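Local coordinates for protein glutathione transferase gst1-6 (PDB 1V2A) that probably joins glutathione to electrophilic xenobiotics as a homodimeric insect Delta-class glutathione transferase, releasing an S-substituted glutathione and a halide ion, at residues B[172-175]-B[176-179]; B[133-136]-B[137-140]. All blocks are in the same frame, centred on the assembly; numbering follows the deposited sequence.

Contact 1 (B[172-175]-B[176-179]); sequences EPFP and HIRA
Phe-174 and Arg-178 are tied by the first backbone bond of the helix: Arg-178 N donates to Phe-174 O over 3.2 Å, the donor tilted 21° from the carbonyl plane. One residue on, Ala-179 N reaches Pro-175 O over 3.0 Å, nearly straight and in the plane of that carbonyl. Phe-174 thus takes the N-cap position of helix 175-185, with Pro-175, which has no N-H to give, in the first turn; in the all-helical C-terminal domain of the glutathione transferase fold, this is where the loop after helix 152-162 turns into the next helix. Arg-178, bent at chi3 (-64°), folds back over the loop, so that Pro-175 CA lies 3.4 Å off one face of the guanidinium, toward its rim, and the edge meets Glu-172 O; NH1 is modelled too tightly there for its bond length to be trusted. The Glu-172 carboxylate contributes charge alone, OE2 standing 4.2 Å from Arg-178 NH2 and well out of the guanidinium plane. Apolar contact is made by Phe-174 and Ile-177, side by side and pointing the same way, with Ile-177 CD1 3.6 Å from Phe-174 CB. Phe-174 also rests against Leu-132 and Asp-133 of helix 122-141.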
ATOM      1  N   GLU B 172       0.008  -2.659 -26.497  1.00 50.11           N
ATOM      2  CA  GLU B 172      -0.894  -2.793 -27.632  1.00 49.80           C
ATOM      3  C   GLU B 172      -2.160  -3.532 -27.224  1.00 47.29           C
ATOM      4  O   GLU B 172      -3.265  -3.142 -27.603  1.00 49.05           O
ATOM      5  CB  GLU B 172      -0.205  -3.551 -28.770  1.00 51.63           C
ATOM      6  CG  GLU B 172      -0.983  -3.583 -30.081  1.00 54.89           C
ATOM      7  CD  GLU B 172      -2.279  -4.363 -29.987  1.00 56.34           C
ATOM      8  OE1 GLU B 172      -2.236  -5.521 -29.522  1.00 57.82           O
ATOM      9  OE2 GLU B 172      -3.337  -3.824 -30.385  1.00 57.84           O
ATOM     10  N   PRO B 173      -2.019  -4.617 -26.447  1.00 44.37           N
ATOM     11  CA  PRO B 173      -3.200  -5.368 -26.024  1.00 41.72           C
ATOM     12  C   PRO B 173      -4.073  -4.647 -25.001  1.00 40.48           C
ATOM     13  O   PRO B 173      -5.160  -5.112 -24.674  1.00 39.08           O
ATOM     14  CB  PRO B 173      -2.606  -6.663 -25.487  1.00 42.64           C
ATOM     15  CG  PRO B 173      -1.285  -6.217 -24.944  1.00 44.21           C
ATOM     16  CD  PRO B 173      -0.783  -5.289 -26.012  1.00 44.03           C
ATOM     17  N   PHE B 174      -3.606  -3.507 -24.504  1.00 40.69           N
ATOM     18  CA  PHE B 174      -4.380  -2.754 -23.523  1.00 39.59           C
ATOM     19  C   PHE B 174      -4.860  -1.408 -24.068  1.00 38.90           C
ATOM     20  O   PHE B 174      -4.249  -0.371 -23.827  1.00 39.26           O
ATOM     21  CB  PHE B 174      -3.555  -2.568 -22.248  1.00 39.98           C
ATOM     22  CG  PHE B 174      -3.031  -3.861 -21.680  1.00 38.47           C
ATOM     23  CD1 PHE B 174      -1.787  -4.353 -22.062  1.00 39.71           C
ATOM     24  CD2 PHE B 174      -3.806  -4.614 -20.802  1.00 39.18           C
ATOM     25  CE1 PHE B 174      -1.320  -5.576 -21.583  1.00 35.53           C
ATOM     26  CE2 PHE B 174      -3.354  -5.832 -20.319  1.00 36.45           C
ATOM     27  CZ  PHE B 174      -2.108  -6.316 -20.710  1.00 38.61           C
ATOM     28  N   PRO B 175      -5.975  -1.423 -24.822  1.00 38.23           N
ATOM     29  CA  PRO B 175      -6.617  -0.266 -25.449  1.00 38.73           C
ATOM     30  C   PRO B 175      -7.032   0.855 -24.504  1.00 38.22           C
ATOM     31  O   PRO B 175      -6.652   2.014 -24.693  1.00 39.45           O
ATOM     32  CB  PRO B 175      -7.823  -0.887 -26.147  1.00 39.29           C
ATOM     33  CG  PRO B 175      -7.319  -2.225 -26.532  1.00 38.54           C
ATOM     34  CD  PRO B 175      -6.617  -2.667 -25.279  1.00 38.45           C
ATOM     35  N   HIS B 176      -7.822   0.510 -23.494  1.00 37.09           N
ATOM     36  CA  HIS B 176      -8.304   1.505 -22.547  1.00 35.06           C
ATOM     37  C   HIS B 176      -7.196   2.133 -21.722  1.00 32.62           C
ATOM     38  O   HIS B 176      -7.292   3.301 -21.344  1.00 32.33           O
ATOM     39  CB  HIS B 176      -9.379   0.899 -21.652  1.00 35.58           C
ATOM     40  CG  HIS B 176     -10.535   0.334 -22.416  1.00 38.79           C
ATOM     41  ND1 HIS B 176     -10.529  -0.939 -22.942  1.00 38.68           N
ATOM     42  CD2 HIS B 176     -11.721   0.884 -22.776  1.00 39.77           C
ATOM     43  CE1 HIS B 176     -11.660  -1.152 -23.591  1.00 39.38           C
ATOM     44  NE2 HIS B 176     -12.401  -0.060 -23.504  1.00 38.81           N
ATOM     45  N   ILE B 177      -6.142   1.373 -21.438  1.00 31.55           N
ATOM     46  CA  ILE B 177      -5.027   1.938 -20.690  1.00 28.55           C
ATOM     47  C   ILE B 177      -4.389   3.020 -21.569  1.00 30.16           C
ATOM     48  O   ILE B 177      -4.139   4.135 -21.113  1.00 28.56           O
ATOM     49  CB  ILE B 177      -3.965   0.869 -20.344  1.00 29.96           C
ATOM     50  CG1 ILE B 177      -4.563  -0.155 -19.379  1.00 28.52           C
ATOM     51  CG2 ILE B 177      -2.731   1.533 -19.719  1.00 27.13           C
ATOM     52  CD1 ILE B 177      -3.594  -1.238 -18.955  1.00 30.48           C
ATOM     53  N   ARG B 178      -4.156   2.697 -22.840  1.00 30.09           N
ATOM     54  CA  ARG B 178      -3.555   3.662 -23.748  1.00 32.95           C
ATOM     55  C   ARG B 178      -4.411   4.917 -23.806  1.00 33.64           C
ATOM     56  O   ARG B 178      -3.908   6.036 -23.652  1.00 33.92           O
ATOM     57  CB  ARG B 178      -3.391   3.074 -25.156  1.00 33.27           C
ATOM     58  CG  ARG B 178      -2.383   1.921 -25.246  1.00 35.78           C
ATOM     59  CD  ARG B 178      -1.927   1.668 -26.687  1.00 37.15           C
ATOM     60  NE  ARG B 178      -3.014   1.225 -27.560  1.00 38.06           N
ATOM     61  CZ  ARG B 178      -3.518  -0.003 -27.557  1.00 40.23           C
ATOM     62  NH1 ARG B 178      -3.027  -0.914 -26.732  1.00 41.65           N
ATOM     63  NH2 ARG B 178      -4.530  -0.315 -28.357  1.00 39.98           N
ATOM     64  N   ALA B 179      -5.710   4.738 -24.013  1.00 34.00           N
ATOM     65  CA  ALA B 179      -6.608   5.884 -24.074  1.00 34.73           C
ATOM     66  C   ALA B 179      -6.484   6.683 -22.778  1.00 34.99           C
ATOM     67  O   ALA B 179      -6.207   7.880 -22.798  1.00 34.80           O
ATOM     68  CB  ALA B 179      -8.044   5.414 -24.269  1.00 34.51           C
TER

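Contact 2 (B[133-136]-B[137-140]); sequences DLLE and QFVT
Phe-138 lays one face of its ring over the peptide of the preceding turn, with Leu-134 O 3.2 Å above the plane and toward the rim; Leu-135 N lies over the same face, farther off. CG stands beside the backbone N (chi1 -64°), which carries the ring back along the helix. Its apolar neighbours are looser: CZ comes to 4.3 Å from Leu-134 CB, and CD1 meets Leu-135 CD1 at a similar range. Gln-137, its chain extended past CG, runs obliquely across Leu-134, bringing NE2 to 4.1 Å from Leu-134 CD2. Val-139 sets CG2 3.1 Å from Leu-135 O.

The backbone bonds of the helix set the spacing behind these contacts. Phe-138 N bonds to Leu-134 O over 2.8 Å, and Gln-137 N and Val-139 N make the matching i to i-4 bonds to Asp-133 O and Leu-135 O. At Thr-140 that pattern gives way to an i to i-3 bond, its N donating to Gln-137 O over 2.9 Å, and its hydroxyl OG1 adds a second donor to the same Gln-137 O at 2.5 Å, near the end of helix 122-141.

Farther out, Asp-133 forms a salt bridge with Lys-129. Phe-138 meets Phe-98 edge-to-face and Arg-95 through a cation-pi contact, both on helix 86-115, and also packs on Trp-62 of the second subunit. Leu-135 touches Leu-103 of helix 86-115 and Leu-157 and Val-161 of helix 152-162, while Val-139 and Thr-140 rest against helix 175-185.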
ATOM      1  N   ASP B 133      -4.763  -6.344 -16.891  1.00 31.40           N
ATOM      2  CA  ASP B 133      -6.137  -6.609 -17.304  1.00 32.93           C
ATOM      3  C   ASP B 133      -7.081  -5.937 -16.319  1.00 31.81           C
ATOM      4  O   ASP B 133      -8.125  -5.403 -16.699  1.00 32.46           O
ATOM      5  CB  ASP B 133      -6.420  -8.115 -17.339  1.00 33.01           C
ATOM      6  CG  ASP B 133      -5.624  -8.833 -18.408  1.00 33.80           C
ATOM      7  OD1 ASP B 133      -5.568  -8.315 -19.545  1.00 33.82           O
ATOM      8  OD2 ASP B 133      -5.066  -9.913 -18.118  1.00 32.78           O
ATOM      9  N   LEU B 134      -6.711  -5.975 -15.045  1.00 31.23           N
ATOM     10  CA  LEU B 134      -7.524  -5.354 -14.012  1.00 30.02           C
ATOM     11  C   LEU B 134      -7.573  -3.851 -14.245  1.00 29.49           C
ATOM     12  O   LEU B 134      -8.658  -3.261 -14.308  1.00 24.68           O
ATOM     13  CB  LEU B 134      -6.948  -5.658 -12.627  1.00 30.06           C
ATOM     14  CG  LEU B 134      -7.342  -7.023 -12.055  1.00 29.88           C
ATOM     15  CD1 LEU B 134      -6.537  -7.326 -10.800  1.00 29.60           C
ATOM     16  CD2 LEU B 134      -8.834  -7.019 -11.756  1.00 27.95           C
ATOM     17  N   LEU B 135      -6.397  -3.236 -14.374  1.00 28.32           N
ATOM     18  CA  LEU B 135      -6.327  -1.799 -14.615  1.00 29.40           C
ATOM     19  C   LEU B 135      -7.135  -1.515 -15.879  1.00 30.11           C
ATOM     20  O   LEU B 135      -7.910  -0.569 -15.934  1.00 27.80           O
ATOM     21  CB  LEU B 135      -4.877  -1.341 -14.811  1.00 28.50           C
ATOM     22  CG  LEU B 135      -4.705   0.169 -15.053  1.00 30.11           C
ATOM     23  CD1 LEU B 135      -5.133   0.938 -13.799  1.00 30.85           C
ATOM     24  CD2 LEU B 135      -3.260   0.495 -15.396  1.00 27.66           C
ATOM     25  N   GLU B 136      -6.954  -2.356 -16.888  1.00 32.18           N
ATOM     26  CA  GLU B 136      -7.677  -2.197 -18.138  1.00 35.80           C
ATOM     27  C   GLU B 136      -9.177  -2.115 -17.835  1.00 36.40           C
ATOM     28  O   GLU B 136      -9.859  -1.225 -18.336  1.00 36.50           O
ATOM     29  CB  GLU B 136      -7.368  -3.373 -19.068  1.00 34.90           C
ATOM     30  CG  GLU B 136      -8.085  -3.336 -20.409  1.00 37.61           C
ATOM     31  CD  GLU B 136      -7.627  -2.202 -21.317  1.00 37.31           C
ATOM     32  OE1 GLU B 136      -6.592  -1.557 -21.031  1.00 38.65           O
ATOM     33  OE2 GLU B 136      -8.304  -1.968 -22.336  1.00 38.11           O
ATOM     34  N   GLN B 137      -9.680  -3.030 -17.003  1.00 37.66           N
ATOM     35  CA  GLN B 137     -11.099  -3.032 -16.633  1.00 38.10           C
ATOM     36  C   GLN B 137     -11.461  -1.743 -15.899  1.00 36.64           C
ATOM     37  O   GLN B 137     -12.472  -1.118 -16.198  1.00 36.14           O
ATOM     38  CB  GLN B 137     -11.438  -4.232 -15.735  1.00 40.72           C
ATOM     39  CG  GLN B 137     -11.364  -5.593 -16.425  1.00 45.16           C
ATOM     40  CD  GLN B 137     -11.637  -6.757 -15.478  1.00 46.25           C
ATOM     41  OE1 GLN B 137     -12.709  -6.843 -14.875  1.00 49.48           O
ATOM     42  NE2 GLN B 137     -10.668  -7.660 -15.349  1.00 46.27           N
ATOM     43  N   PHE B 138     -10.634  -1.352 -14.937  1.00 34.37           N
ATOM     44  CA  PHE B 138     -10.876  -0.133 -14.175  1.00 34.35           C
ATOM     45  C   PHE B 138     -11.127   1.062 -15.097  1.00 34.96           C
ATOM     46  O   PHE B 138     -12.106   1.792 -14.940  1.00 31.97           O
ATOM     47  CB  PHE B 138      -9.675   0.176 -13.270  1.00 32.88           C
ATOM     48  CG  PHE B 138      -9.420  -0.865 -12.208  1.00 32.56           C
ATOM     49  CD1 PHE B 138      -8.225  -0.860 -11.490  1.00 33.60           C
ATOM     50  CD2 PHE B 138     -10.376  -1.825 -11.904  1.00 31.50           C
ATOM     51  CE1 PHE B 138      -7.981  -1.808 -10.493  1.00 31.06           C
ATOM     52  CE2 PHE B 138     -10.145  -2.776 -10.913  1.00 31.38           C
ATOM     53  CZ  PHE B 138      -8.943  -2.762 -10.203  1.00 32.23           C
ATOM     54  N   VAL B 139     -10.237   1.252 -16.063  1.00 35.17           N
ATOM     55  CA  VAL B 139     -10.358   2.373 -16.990  1.00 35.55           C
ATOM     56  C   VAL B 139     -11.349   2.164 -18.135  1.00 36.28           C
ATOM     57  O   VAL B 139     -11.286   2.849 -19.156  1.00 37.44           O
ATOM     58  CB  VAL B 139      -8.975   2.763 -17.553  1.00 34.39           C
ATOM     59  CG1 VAL B 139      -8.111   3.285 -16.423  1.00 32.48           C
ATOM     60  CG2 VAL B 139      -8.307   1.561 -18.209  1.00 33.13           C
ATOM     61  N   THR B 140     -12.260   1.210 -17.964  1.00 37.61           N
ATOM     62  CA  THR B 140     -13.294   0.963 -18.965  1.00 37.82           C
ATOM     63  C   THR B 140     -14.622   1.256 -18.274  1.00 37.79           C
ATOM     64  O   THR B 140     -15.529   1.856 -18.865  1.00 35.92           O
ATOM     65  CB  THR B 140     -13.326  -0.497 -19.450  1.00 38.83           C
ATOM     66  OG1 THR B 140     -13.765  -1.343 -18.381  1.00 42.21           O
ATOM     67  CG2 THR B 140     -11.962  -0.938 -19.918  1.00 35.78           C
TER

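How the contacts relate
Both contacts are local turns within the C-terminal helical domain, their centres about 9 Å apart. Contact 2 is the more buried: it lies within helix 122-141, faces helices 86-115 and 152-162, and reaches the second subunit. Contact 1 is the more exposed, at the start of helix 175-185, where no other chain touches it. Apolar groups and a ring over a peptide dominate contact 2, whereas contact 1 combines the backbone bonds of a helix start with charged and polar groups around them. They meet directly: the Glu-136 carboxylate probably bonds through OE2 to His-176 ND1 (2.5 Å) and through OE1 to Ile-177 N (3.0 Å), joining the side of one helix to the first turn of the other.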